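Local coordinates for Esterase/lipase (Uncultured bacterium, PDB 3K6K), which probably hydrolyses carboxylic ester bonds, as an alpha/beta-hydrolase related to hormone-sensitive lipase, at residues E50-A55 / Q284-F289; I71-D76 / L102-A107; D189-R194 / P232-L237; D236-P241 / G265-S270; I245-E250 / L273-D278. All coordinates share one frame; numbering follows the deposited sequence.

Interaction 1 of 5, residues E50-A55 / Q284-F289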
# COMPACT_ATOMS: atom_id res chain seq x y z
N GLU A 50 1.25 8.74 -30.70
CA GLU A 50 0.07 9.02 -31.55
C GLU A 50 -0.70 7.76 -31.97
O GLU A 50 -1.90 7.83 -32.21
CB GLU A 50 0.45 9.81 -32.80
CG GLU A 50 -0.17 11.18 -32.89
CD GLU A 50 0.88 12.29 -33.16
OE1 GLU A 50 1.48 12.27 -34.27
OE2 GLU A 50 1.11 13.17 -32.26
N ARG A 51 -0.00 6.63 -32.06
CA ARG A 51 -0.59 5.32 -32.40
C ARG A 51 -1.57 4.69 -31.38
O ARG A 51 -2.37 3.83 -31.76
CB ARG A 51 0.51 4.27 -32.68
CG ARG A 51 0.87 4.01 -34.16
CD ARG A 51 1.92 4.99 -34.74
NE ARG A 51 1.34 6.13 -35.50
CZ ARG A 51 1.57 6.38 -36.81
NH1 ARG A 51 2.36 5.57 -37.51
NH2 ARG A 51 1.01 7.45 -37.40
N PHE A 52 -1.48 5.05 -30.11
CA PHE A 52 -2.31 4.42 -29.09
C PHE A 52 -3.67 5.07 -29.05
O PHE A 52 -3.79 6.28 -29.26
CB PHE A 52 -1.65 4.56 -27.73
CG PHE A 52 -0.49 3.64 -27.53
CD1 PHE A 52 -0.56 2.62 -26.58
CD2 PHE A 52 0.67 3.77 -28.27
CE1 PHE A 52 0.53 1.77 -26.38
CE2 PHE A 52 1.76 2.91 -28.07
CZ PHE A 52 1.69 1.92 -27.13
N PRO A 53 -4.72 4.28 -28.77
CA PRO A 53 -6.07 4.83 -28.81
C PRO A 53 -6.32 5.80 -27.65
O PRO A 53 -5.59 5.76 -26.66
CB PRO A 53 -6.96 3.60 -28.76
CG PRO A 53 -6.19 2.63 -27.92
CD PRO A 53 -4.73 2.86 -28.35
N ARG A 54 -7.31 6.68 -27.83
CA ARG A 54 -7.69 7.74 -26.90
C ARG A 54 -9.19 7.59 -26.57
O ARG A 54 -9.95 7.09 -27.39
CB ARG A 54 -7.41 9.11 -27.52
CG ARG A 54 -5.97 9.30 -27.89
CD ARG A 54 -5.80 10.49 -28.75
NE ARG A 54 -4.43 10.72 -29.25
CZ ARG A 54 -4.08 11.80 -29.95
NH1 ARG A 54 -4.99 12.74 -30.25
NH2 ARG A 54 -2.82 11.95 -30.36
N ALA A 55 -9.65 7.96 -25.39
CA ALA A 55 -11.03 7.59 -25.09
C ALA A 55 -12.01 8.30 -26.05
O ALA A 55 -11.85 9.49 -26.37
CB ALA A 55 -11.36 7.81 -23.62
N GLN A 284 -0.39 1.52 -16.84
CA GLN A 284 -1.68 2.04 -17.20
C GLN A 284 -1.66 2.61 -18.64
O GLN A 284 -2.72 2.96 -19.16
CB GLN A 284 -2.22 3.10 -16.16
CG GLN A 284 -2.32 2.66 -14.66
CD GLN A 284 -0.92 2.57 -13.94
OE1 GLN A 284 0.15 2.76 -14.58
NE2 GLN A 284 -0.94 2.28 -12.65
N MET A 285 -0.47 2.77 -19.22
CA MET A 285 -0.35 3.11 -20.64
C MET A 285 -0.79 2.00 -21.62
O MET A 285 -1.07 2.28 -22.82
CB MET A 285 1.08 3.57 -21.01
CG MET A 285 1.67 4.58 -20.08
SD MET A 285 1.39 6.35 -20.35
CE MET A 285 2.60 6.75 -21.60
N TYR A 286 -0.85 0.76 -21.13
CA TYR A 286 -0.92 -0.38 -22.03
C TYR A 286 -2.24 -1.18 -21.98
O TYR A 286 -2.26 -2.38 -22.28
CB TYR A 286 0.32 -1.26 -21.84
CG TYR A 286 1.62 -0.41 -21.82
CD1 TYR A 286 2.42 -0.32 -20.69
CD2 TYR A 286 2.03 0.29 -22.96
CE1 TYR A 286 3.58 0.49 -20.69
CE2 TYR A 286 3.18 1.06 -22.98
CZ TYR A 286 3.95 1.17 -21.86
OH TYR A 286 5.05 1.99 -21.89
N GLY A 287 -3.34 -0.51 -21.63
CA GLY A 287 -4.68 -1.12 -21.68
C GLY A 287 -4.83 -1.89 -22.97
O GLY A 287 -5.33 -3.00 -22.98
N LYS A 288 -4.34 -1.34 -24.07
CA LYS A 288 -4.44 -2.03 -25.34
C LYS A 288 -3.93 -3.49 -25.29
O LYS A 288 -4.56 -4.35 -25.93
CB LYS A 288 -3.74 -1.21 -26.42
CG LYS A 288 -3.52 -1.93 -27.73
CD LYS A 288 -2.95 -0.93 -28.76
CE LYS A 288 -3.23 -1.31 -30.22
NZ LYS A 288 -2.29 -0.57 -31.14
N PHE A 289 -2.86 -3.72 -24.52
CA PHE A 289 -2.10 -5.00 -24.40
C PHE A 289 -2.35 -5.78 -23.13
O PHE A 289 -2.57 -6.99 -23.20
CB PHE A 289 -0.59 -4.75 -24.56
CG PHE A 289 -0.26 -4.04 -25.85
CD1 PHE A 289 0.14 -2.70 -25.83
CD2 PHE A 289 -0.50 -4.66 -27.09
CE1 PHE A 289 0.42 -2.03 -27.03
CE2 PHE A 289 -0.28 -3.96 -28.30
CZ PHE A 289 0.21 -2.66 -28.27
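Phe52 reaches across from the loop 50-55 to the carbonyl of Met285 and the rings of Tyr286 and Phe289. From CB the side chain leaves with CG anti to the carbonyl carbon (chi1 -75°), and the far side of the ring does the touching. Phe52 CD1 comes first, 3.8 Å from the carbonyl O of Met285. Phe52 CE1, one bond on, has the most neighbours: it sits at the rim of two aromatic rings, 3.9 Å from Phe289 CE1 and 4.0 Å from Tyr286 CD2, near the plane of each. This surface contact joins the link between helix 38-49 and strand 59-65 to the loop between strand 271-276 and helix 291-305, which in alpha/beta hydrolases follows the last strand and carries the catalytic histidine. The aromatic group extends to Phe21 of helix 18-30, whose ring meets both Tyr286 and Phe289. At the tip, Phe52 CZ brushes Phe289 CE1 at 4.2 Å, the two phenylalanine side chains crossing at about a right angle. Lys288, fully extended, carries NZ above the Phe52 ring, 5.8 Å from its centroid, a long and at most weak cation-pi attraction. Lys288 CD packs against Pro53 CD at 4.2 Å.

Interaction 2 of 5, residues I71-D76 / L102-A107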
# COMPACT_ATOMS: atom_id res chain seq x y z
N ILE A 71 -3.30 20.71 -22.27
CA ILE A 71 -4.41 20.17 -23.00
C ILE A 71 -5.48 19.81 -21.99
O ILE A 71 -5.28 18.93 -21.15
CB ILE A 71 -4.01 18.92 -23.83
CG1 ILE A 71 -2.95 19.26 -24.85
CG2 ILE A 71 -5.26 18.25 -24.46
CD1 ILE A 71 -2.44 17.97 -25.60
N ARG A 72 -6.61 20.50 -22.08
CA ARG A 72 -7.76 20.24 -21.25
C ARG A 72 -8.57 19.17 -21.93
O ARG A 72 -8.68 19.16 -23.17
CB ARG A 72 -8.56 21.53 -21.10
CG ARG A 72 -9.73 21.44 -20.15
CD ARG A 72 -10.46 22.76 -19.93
NE ARG A 72 -11.50 23.00 -20.93
CZ ARG A 72 -11.56 24.11 -21.66
NH1 ARG A 72 -10.65 25.08 -21.49
NH2 ARG A 72 -12.54 24.24 -22.56
N GLN A 73 -9.14 18.26 -21.13
CA GLN A 73 -9.71 17.01 -21.64
C GLN A 73 -10.94 16.67 -20.83
O GLN A 73 -10.91 16.69 -19.56
CB GLN A 73 -8.67 15.86 -21.54
CG GLN A 73 -7.26 16.23 -21.99
CD GLN A 73 -6.18 15.14 -21.88
OE1 GLN A 73 -4.98 15.46 -21.80
NE2 GLN A 73 -6.57 13.87 -21.93
N ALA A 74 -12.01 16.35 -21.53
CA ALA A 74 -13.29 16.06 -20.91
C ALA A 74 -14.36 15.60 -21.92
O ALA A 74 -14.30 15.93 -23.14
CB ALA A 74 -13.80 17.28 -20.20
N THR A 75 -15.32 14.87 -21.43
CA THR A 75 -16.54 14.67 -22.13
C THR A 75 -17.52 15.83 -21.89
O THR A 75 -17.47 16.54 -20.93
CB THR A 75 -17.26 13.37 -21.74
OG1 THR A 75 -17.58 13.36 -20.35
CG2 THR A 75 -16.47 12.21 -22.08
N ASP A 76 -18.41 15.96 -22.84
CA ASP A 76 -19.67 16.65 -22.77
C ASP A 76 -20.41 16.33 -21.46
O ASP A 76 -21.05 17.17 -20.88
CB ASP A 76 -20.48 16.16 -23.97
CG ASP A 76 -21.68 16.98 -24.24
OD1 ASP A 76 -22.69 16.36 -24.57
OD2 ASP A 76 -21.65 18.21 -24.14
N LEU A 102 -3.31 7.57 -21.65
CA LEU A 102 -3.60 7.36 -20.26
C LEU A 102 -4.68 8.38 -19.76
O LEU A 102 -5.69 7.95 -19.18
CB LEU A 102 -2.31 7.42 -19.47
CG LEU A 102 -2.38 7.39 -17.93
CD1 LEU A 102 -3.46 6.50 -17.41
CD2 LEU A 102 -1.04 6.93 -17.37
N THR A 103 -4.48 9.69 -20.02
CA THR A 103 -5.26 10.79 -19.40
C THR A 103 -6.67 10.95 -19.92
O THR A 103 -7.55 11.39 -19.19
CB THR A 103 -4.54 12.16 -19.50
OG1 THR A 103 -4.40 12.57 -20.87
CG2 THR A 103 -3.17 12.09 -18.85
N THR A 104 -6.88 10.58 -21.17
CA THR A 104 -8.22 10.58 -21.73
C THR A 104 -9.04 9.53 -21.05
O THR A 104 -10.25 9.72 -20.85
CB THR A 104 -8.26 10.38 -23.27
OG1 THR A 104 -7.52 9.21 -23.62
CG2 THR A 104 -7.65 11.62 -24.02
N GLN A 105 -8.42 8.41 -20.70
CA GLN A 105 -9.14 7.39 -19.89
C GLN A 105 -9.42 7.96 -18.49
O GLN A 105 -10.54 7.87 -18.01
CB GLN A 105 -8.40 6.02 -19.81
CG GLN A 105 -8.21 5.29 -21.12
CD GLN A 105 -9.54 4.85 -21.76
OE1 GLN A 105 -9.61 4.48 -22.98
NE2 GLN A 105 -10.60 4.87 -20.97
N LEU A 106 -8.43 8.58 -17.85
CA LEU A 106 -8.69 9.17 -16.53
C LEU A 106 -9.92 10.10 -16.65
O LEU A 106 -10.83 10.05 -15.82
CB LEU A 106 -7.45 9.82 -15.99
CG LEU A 106 -6.28 8.88 -15.70
CD1 LEU A 106 -4.99 9.66 -15.39
CD2 LEU A 106 -6.65 7.92 -14.57
N ALA A 107 -9.95 10.97 -17.67
CA ALA A 107 -11.05 11.93 -17.83
C ALA A 107 -12.46 11.27 -18.03
O ALA A 107 -13.40 11.57 -17.31
CB ALA A 107 -10.73 12.92 -18.97
O HOH W 1 -14.78 13.80 -18.95
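Gln73 and Thr103 meet nearly at right angles, the glutamine extended from its strand and the threonine rising from the helix to meet the end of its amide. Having left the backbone with CG anti to the carbonyl carbon (chi1 -44°), the glutamine runs straight on to its tip, where Gln73 NE2 donates to Thr103 OG1 over 2.7 Å. The bond is bent, with an N-H...O angle of 140°, and the hydroxyl lies somewhat out of the amide plane. Thr103 OG1 is also weakly bonded to His99 O, one helical turn back. Thr104 offers the same amide a methyl group: its CG2 comes within 3.3 Å of Gln73 NE2, while its hydroxyl is taken up by Leu100 O and Ala55 N.

The contact lays helix 96-110 on the mixed sheet of the alpha/beta hydrolase fold, against strand 68-74, which runs antiparallel to both of its neighbours, 59-65 and 113-117. The axes of strand 71-74 and helix 102-107 approach to 7.7 Å. With a leucine in place of Gln73, Thr103 OG1 would probably be left without its amide donor inside a buried interface. One turn further along the helix, Ala107 points at the strand, and its CB packs 3.8 Å from Gln73 O. Such a small side chain suits the close approach here, where the CA atoms of Ala74 and Ala107 are 5.6 Å apart. A water next to Thr75 accepts from its N at 2.8 Å and donates weakly to Ala107 O.

Interaction 3 of 5, residues D189-R194 / P232-L237. With SO4 (sulfate ion), chain F.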
# COMPACT_ATOMS: atom_id res chain seq x y z
N ASP A 189 12.94 9.39 -5.71
CA ASP A 189 14.26 9.37 -5.09
C ASP A 189 15.36 9.41 -6.14
O ASP A 189 15.82 8.36 -6.55
CB ASP A 189 14.44 8.12 -4.27
CG ASP A 189 15.69 8.18 -3.39
OD1 ASP A 189 15.83 7.32 -2.50
OD2 ASP A 189 16.53 9.08 -3.58
N LEU A 190 15.78 10.61 -6.55
CA LEU A 190 16.84 10.74 -7.56
C LEU A 190 18.22 10.31 -7.12
O LEU A 190 19.18 10.36 -7.91
CB LEU A 190 16.89 12.14 -8.15
CG LEU A 190 15.87 12.15 -9.29
CD1 LEU A 190 14.42 11.98 -8.75
CD2 LEU A 190 16.01 13.46 -10.08
N THR A 191 18.32 9.81 -5.89
CA THR A 191 19.55 9.10 -5.50
C THR A 191 19.67 7.71 -6.07
O THR A 191 20.76 7.18 -6.11
CB THR A 191 19.81 9.04 -3.96
OG1 THR A 191 19.02 8.01 -3.37
CG2 THR A 191 19.55 10.39 -3.24
N LEU A 192 18.56 7.07 -6.43
CA LEU A 192 18.61 5.74 -7.06
C LEU A 192 19.49 4.69 -6.35
O LEU A 192 20.46 4.22 -6.94
CB LEU A 192 19.06 5.86 -8.53
CG LEU A 192 18.32 6.88 -9.45
CD1 LEU A 192 19.13 7.17 -10.68
CD2 LEU A 192 16.98 6.35 -9.91
N SER A 193 19.10 4.25 -5.15
CA SER A 193 20.05 3.62 -4.19
C SER A 193 19.41 2.54 -3.35
O SER A 193 20.11 1.75 -2.67
CB SER A 193 20.75 4.71 -3.37
OG SER A 193 19.83 5.41 -2.55
N ARG A 194 18.08 2.50 -3.41
CA ARG A 194 17.19 1.71 -2.57
C ARG A 194 17.09 0.27 -3.12
O ARG A 194 17.68 -0.03 -4.18
CB ARG A 194 15.83 2.47 -2.48
CG ARG A 194 15.96 3.57 -1.43
CD ARG A 194 14.88 4.63 -1.22
NE ARG A 194 14.79 4.65 0.22
CZ ARG A 194 15.43 5.45 1.05
NH1 ARG A 194 16.15 6.49 0.66
NH2 ARG A 194 15.29 5.23 2.33
N PRO A 232 11.14 13.86 -3.02
CA PRO A 232 10.21 14.07 -1.91
C PRO A 232 10.29 12.98 -0.84
O PRO A 232 9.89 13.19 0.30
CB PRO A 232 8.86 14.09 -2.65
CG PRO A 232 9.19 14.68 -4.00
CD PRO A 232 10.43 13.89 -4.31
N VAL A 233 10.86 11.84 -1.18
CA VAL A 233 11.17 10.85 -0.18
C VAL A 233 11.93 11.45 1.06
O VAL A 233 11.74 11.01 2.19
CB VAL A 233 11.84 9.64 -0.86
CG1 VAL A 233 12.79 8.98 -0.00
CG2 VAL A 233 10.78 8.65 -1.33
N TYR A 234 12.75 12.46 0.83
CA TYR A 234 13.51 13.08 1.91
C TYR A 234 12.77 14.27 2.53
O TYR A 234 13.32 14.93 3.36
CB TYR A 234 14.94 13.45 1.42
CG TYR A 234 15.63 12.18 0.92
CD1 TYR A 234 16.16 11.25 1.83
CD2 TYR A 234 15.67 11.86 -0.43
CE1 TYR A 234 16.71 10.06 1.38
CE2 TYR A 234 16.22 10.68 -0.89
CZ TYR A 234 16.74 9.78 0.01
OH TYR A 234 17.29 8.58 -0.44
N ALA A 235 11.53 14.54 2.14
CA ALA A 235 10.80 15.74 2.65
C ALA A 235 10.22 15.63 4.09
O ALA A 235 10.23 14.57 4.70
CB ALA A 235 9.69 16.17 1.69
N ASP A 236 9.74 16.76 4.60
CA ASP A 236 8.80 16.76 5.70
C ASP A 236 7.47 16.72 5.00
O ASP A 236 7.00 17.68 4.40
CB ASP A 236 8.92 18.02 6.55
CG ASP A 236 7.74 18.22 7.49
OD1 ASP A 236 6.94 17.26 7.64
OD2 ASP A 236 7.61 19.33 8.05
N LEU A 237 6.84 15.56 5.05
CA LEU A 237 5.68 15.34 4.21
C LEU A 237 4.40 15.64 4.94
O LEU A 237 3.33 15.30 4.43
CB LEU A 237 5.71 13.88 3.75
CG LEU A 237 6.81 13.61 2.71
CD1 LEU A 237 7.47 12.27 2.84
CD2 LEU A 237 6.16 13.76 1.32
S SO4 F . 17.13 7.29 4.80
O1 SO4 F . 17.30 6.00 4.12
O2 SO4 F . 17.21 7.04 6.26
O3 SO4 F . 18.10 8.27 4.30
O4 SO4 F . 15.84 7.91 4.54
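An Asx turn headed by Asp189, overlapping a type I beta turn from Asp189 to Leu192, is tied to Tyr234 of the 3-10 turn 232-234 beside a bound sulfate. The two segments are loops of the alpha/beta hydrolase fold, one after strand 180-184 and the other leading toward strand 243-248. The two carboxylate oxygens of Asp189 have different partners. OD2 serves its own turn, accepting from Thr191 N at 3.0 Å and Thr191 OG1 at 2.7 Å, both from the same face of the carboxylate. OD1 takes the longer side chains: Tyr234 OH donates to it weakly over 2.8 Å, and Arg194 NH1 makes a straight salt-bridge hydrogen bond to it (3.3 Å, 165°). With Asp189 CG anti to the backbone N (chi1 -169°), the carboxylate stands steeply against the phenol ring, the planes 77° apart, and OD2 lies at the ring edge.

Val233 CG1 sits 3.9 Å over the centre of one face of the Tyr234 ring and also lies over one face of the Arg194 guanidinium, toward its rim, so a single methyl supports both flat groups. The sulfate, probably from the crystallisation liquor, is bound by two arginines, Arg194 and Arg263, whose like charges it would be expected to offset. Arg194 NH2 donates to sulfate O1 over 2.8 Å, while sulfate O3 rests at the edge of the Tyr234 ring, 3.7 Å from CE1.

Interaction 4 of 5, residues D236-P241 / G265-S270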
# COMPACT_ATOMS: atom_id res chain seq x y z
N ASP A 236 9.74 16.76 4.60
CA ASP A 236 8.80 16.76 5.70
C ASP A 236 7.47 16.72 5.00
O ASP A 236 7.00 17.68 4.40
CB ASP A 236 8.92 18.02 6.55
CG ASP A 236 7.74 18.22 7.49
OD1 ASP A 236 6.94 17.26 7.64
OD2 ASP A 236 7.61 19.33 8.05
N LEU A 237 6.84 15.56 5.05
CA LEU A 237 5.68 15.34 4.21
C LEU A 237 4.40 15.64 4.94
O LEU A 237 3.33 15.30 4.43
CB LEU A 237 5.71 13.88 3.75
CG LEU A 237 6.81 13.61 2.71
CD1 LEU A 237 7.47 12.27 2.84
CD2 LEU A 237 6.16 13.76 1.32
N SER A 238 4.52 16.16 6.16
CA SER A 238 3.37 16.55 7.00
C SER A 238 2.29 17.37 6.27
O SER A 238 2.58 18.38 5.60
CB SER A 238 3.85 17.41 8.19
OG SER A 238 4.87 16.76 8.94
N GLY A 239 1.05 16.97 6.40
CA GLY A 239 -0.07 17.86 6.03
C GLY A 239 -0.46 17.76 4.58
O GLY A 239 -1.44 18.40 4.11
N LEU A 240 0.30 16.94 3.84
CA LEU A 240 -0.15 16.51 2.51
C LEU A 240 -1.46 15.73 2.60
O LEU A 240 -1.71 15.06 3.62
CB LEU A 240 0.94 15.69 1.85
CG LEU A 240 2.16 16.54 1.43
CD1 LEU A 240 3.06 15.66 0.64
CD2 LEU A 240 1.81 17.78 0.60
N PRO A 241 -2.30 15.83 1.56
CA PRO A 241 -3.61 15.20 1.39
C PRO A 241 -3.55 13.71 1.01
O PRO A 241 -2.46 13.18 0.68
CB PRO A 241 -4.23 15.99 0.23
CG PRO A 241 -3.17 16.75 -0.41
CD PRO A 241 -1.93 16.69 0.42
N GLY A 265 3.31 7.91 5.39
CA GLY A 265 2.40 7.37 6.41
C GLY A 265 2.87 7.82 7.77
O GLY A 265 2.05 8.21 8.58
N ALA A 266 4.19 7.84 7.98
CA ALA A 266 4.78 8.17 9.28
C ALA A 266 4.67 9.66 9.56
O ALA A 266 4.75 10.08 10.73
CB ALA A 266 6.29 7.75 9.33
N ALA A 267 4.54 10.45 8.49
CA ALA A 267 4.27 11.88 8.58
C ALA A 267 2.79 12.14 8.80
O ALA A 267 2.34 13.28 8.87
CB ALA A 267 4.76 12.59 7.34
N GLY A 268 2.00 11.07 8.88
CA GLY A 268 0.55 11.22 9.15
C GLY A 268 -0.28 11.51 7.93
O GLY A 268 -1.31 12.07 8.05
N VAL A 269 0.18 11.11 6.74
CA VAL A 269 -0.58 11.24 5.49
C VAL A 269 -1.34 9.93 5.29
O VAL A 269 -0.80 8.89 5.59
CB VAL A 269 0.42 11.51 4.28
CG1 VAL A 269 -0.29 11.54 2.98
CG2 VAL A 269 1.11 12.80 4.44
N SER A 270 -2.59 9.97 4.82
CA SER A 270 -3.31 8.72 4.42
C SER A 270 -2.62 8.17 3.19
O SER A 270 -2.32 8.93 2.28
CB SER A 270 -4.75 9.00 4.08
OG SER A 270 -5.39 7.82 3.67
O HOH W 2 0.23 14.71 8.11
O HOH W 3 -4.07 12.80 4.37
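No direct hydrogen bond joins 236-241 to 265-270, although Ala267 and Val269 pack closely on Leu237 and Leu240; the polar links between the two backbones run through water. One water accepts from Gly239 N at 3.0 Å and donates to Ala267 O at 2.7 Å. A second accepts from Ser270 N and reaches Leu240 O only weakly.

Between these bridges Val269 works with both of its methyls. CG1, anti to the backbone N (chi1 175°), turns to Pro241 O at 3.6 Å. CG2 points into the bend of the opposing loop, 3.3 Å from Leu237 O and 3.9 Å from Leu240 CB, so that one valine branch packs against both ends of the turn. Ala267 covers the start of the same turn, its CB 3.9 Å from Leu237 CB and 3.8 Å from Ser238 N. That nitrogen donates to Asp236 OD1 from above the carboxylate plane, which makes an Asx turn that overlaps the start of the bend. Behind the loop, Leu237 and Leu240 rest on Thr164 of helix 158-172. On the other segment Ala266 O accepts a hydrogen bond from Arg203 of the second subunit.

Each segment turns on a glycine with positive phi, at angles where a side chain would jam against the preceding carbonyl. Gly239 is the third residue of a type II beta turn from Leu237 to Leu240, and Gly268 ends helix 254-266 in a Schellman motif: the loop entering strand 243-248 thus lies against the helix-to-strand connection that completes the beta-alpha-beta unit.

Interaction 5 of 5, residues I245-E250 / L273-D278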
# COMPACT_ATOMS: atom_id res chain seq x y z
N ILE A 245 -1.19 5.47 -4.44
CA ILE A 245 -0.05 5.08 -5.28
C ILE A 245 -0.35 3.73 -5.99
O ILE A 245 -0.79 2.74 -5.37
CB ILE A 245 1.29 4.99 -4.44
CG1 ILE A 245 1.53 6.27 -3.64
CG2 ILE A 245 2.50 4.77 -5.35
CD1 ILE A 245 2.49 6.10 -2.61
N HIS A 246 -0.20 3.68 -7.30
CA HIS A 246 -0.16 2.38 -7.97
C HIS A 246 1.22 2.10 -8.52
O HIS A 246 1.95 3.06 -8.83
CB HIS A 246 -1.17 2.31 -9.08
CG HIS A 246 -2.54 2.08 -8.57
ND1 HIS A 246 -3.59 1.69 -9.38
CD2 HIS A 246 -3.03 2.09 -7.31
CE1 HIS A 246 -4.67 1.54 -8.65
NE2 HIS A 246 -4.35 1.74 -7.38
N VAL A 247 1.61 0.83 -8.65
CA VAL A 247 2.92 0.55 -9.23
C VAL A 247 2.95 -0.93 -9.63
O VAL A 247 2.10 -1.71 -9.16
CB VAL A 247 4.05 0.94 -8.17
CG1 VAL A 247 3.91 0.09 -6.85
CG2 VAL A 247 5.46 0.87 -8.74
N GLY A 248 3.91 -1.31 -10.48
CA GLY A 248 4.09 -2.69 -10.88
C GLY A 248 5.24 -3.36 -10.16
O GLY A 248 6.09 -2.67 -9.56
N SER A 249 5.24 -4.69 -10.19
CA SER A 249 6.32 -5.49 -9.72
C SER A 249 7.63 -5.27 -10.46
O SER A 249 8.69 -5.33 -9.82
CB SER A 249 5.98 -6.99 -9.86
OG SER A 249 5.15 -7.23 -11.01
N GLU A 250 7.57 -5.10 -11.79
CA GLU A 250 8.82 -5.13 -12.59
C GLU A 250 9.46 -3.74 -12.66
O GLU A 250 9.75 -3.16 -13.74
CB GLU A 250 8.59 -5.67 -13.99
CG GLU A 250 7.78 -6.92 -14.03
CD GLU A 250 8.29 -8.02 -13.17
OE1 GLU A 250 9.35 -8.57 -13.47
OE2 GLU A 250 7.61 -8.40 -12.19
N LEU A 273 -1.54 1.99 -1.21
CA LEU A 273 -0.60 1.61 -2.20
C LEU A 273 -1.02 0.23 -2.68
O LEU A 273 -1.19 -0.66 -1.84
CB LEU A 273 0.73 1.52 -1.55
CG LEU A 273 2.08 1.18 -2.22
CD1 LEU A 273 2.66 -0.07 -1.62
CD2 LEU A 273 2.09 1.17 -3.73
N LYS A 274 -1.18 0.07 -4.01
CA LYS A 274 -1.33 -1.23 -4.60
C LYS A 274 -0.15 -1.53 -5.55
O LYS A 274 0.27 -0.71 -6.35
CB LYS A 274 -2.67 -1.31 -5.35
CG LYS A 274 -3.09 -2.72 -5.76
CD LYS A 274 -4.51 -2.65 -6.30
CE LYS A 274 -5.09 -4.00 -6.75
NZ LYS A 274 -6.54 -3.70 -6.95
N ILE A 275 0.35 -2.76 -5.46
CA ILE A 275 1.42 -3.19 -6.32
C ILE A 275 0.91 -4.28 -7.23
O ILE A 275 0.35 -5.28 -6.74
CB ILE A 275 2.54 -3.76 -5.49
CG1 ILE A 275 3.11 -2.67 -4.56
CG2 ILE A 275 3.61 -4.27 -6.43
CD1 ILE A 275 4.11 -3.24 -3.56
N TRP A 276 1.17 -4.14 -8.53
CA TRP A 276 0.54 -5.00 -9.52
C TRP A 276 1.47 -6.04 -10.14
O TRP A 276 2.39 -5.70 -10.87
CB TRP A 276 -0.16 -4.19 -10.63
CG TRP A 276 -1.25 -3.25 -10.13
CD1 TRP A 276 -1.06 -2.08 -9.45
CD2 TRP A 276 -2.69 -3.34 -10.38
NE1 TRP A 276 -2.29 -1.48 -9.18
CE2 TRP A 276 -3.29 -2.21 -9.76
CE3 TRP A 276 -3.51 -4.26 -11.04
CZ2 TRP A 276 -4.64 -2.00 -9.77
CZ3 TRP A 276 -4.85 -4.05 -11.05
CH2 TRP A 276 -5.42 -2.91 -10.42
N PRO A 277 1.16 -7.33 -9.90
CA PRO A 277 1.93 -8.49 -10.37
C PRO A 277 2.26 -8.43 -11.89
O PRO A 277 1.37 -8.20 -12.73
CB PRO A 277 1.02 -9.70 -10.07
CG PRO A 277 -0.10 -9.20 -9.21
CD PRO A 277 -0.04 -7.71 -9.12
N ASP A 278 3.51 -8.69 -12.24
CA ASP A 278 3.89 -8.74 -13.69
C ASP A 278 3.61 -7.43 -14.49
O ASP A 278 3.59 -7.47 -15.75
CB ASP A 278 3.14 -9.89 -14.41
CG ASP A 278 3.44 -11.27 -13.82
OD1 ASP A 278 4.60 -11.56 -13.47
OD2 ASP A 278 2.50 -12.09 -13.76
O HOH W 4 5.95 -11.02 -11.19
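Trp276 N donates to Val247 O over 2.7 Å in the carbonyl plane, the shortest of the backbone bonds here; the CA-H of Ile275 makes a weaker contact with the same oxygen, and the indole CD1 of Trp276 lies 3.2 Å from it, the oxygen at the edge of the ring. The parallel register continues with Lys274 N donating to Ile245 O (3.0 Å), Val247 N to Lys274 O (3.1 Å), and Ser249 N to Trp276 O from well above that carbonyl's plane.

On one face of the sheet, Val247 CG1 lies between its backbone N and carbonyl carbon (chi1 61°), where it meets Ile275 CG1 at 3.7 Å and Leu273 CD2 at 3.8 Å. On the other, Trp276 crosses His246, its NE1 3.4 Å above the imidazole plane and toward the rim, with the planes tilted by 55°. His246 ND1 is bonded to Ser296 OG, and the aliphatic end of Lys274 covers one indole face on its way to Glu299. An alanine in place of Trp276 would probably open a gap beside His246 and leave one imidazole face without its aromatic neighbour. Beyond the strands a water donates to both Glu250 OE2 and Asp278 OD1, and Glu250 also has a salt bridge to Arg203.

Leu273 to Ile275 pair antiparallel with the second subunit, carrying the sheet across the dimer. Within the chain these are the two parallel strands of a beta-alpha-beta crossover through helix 254-266, the last pair of the alpha/beta hydrolase sheet; the loop after strand 243-248 carries Glu251, probably the catalytic acid.

How the interactions relate
Interactions 2, 3, 4 and 5 all fall within the span of chain that interaction 1 closes, and interaction 2 closes before the other three open. Interactions 1 and 2 touch, the loop 50-55 lying against helix 96-110. Gln284 packs on His246, connecting interactions 1 and 5. Interactions 2 and 5 reach the same mixed sheet near its two ends, their centres about 23 Å apart. Interactions 3 and 4 share Asp236 and Leu237 and lie across the chain's centre from interaction 1, about 30 and 33 Å from it between centres. Interactions 4 and 5 alternate along the beta-alpha-beta unit 243-276, and both meet the second subunit, so this unit contributes to the dimer interface.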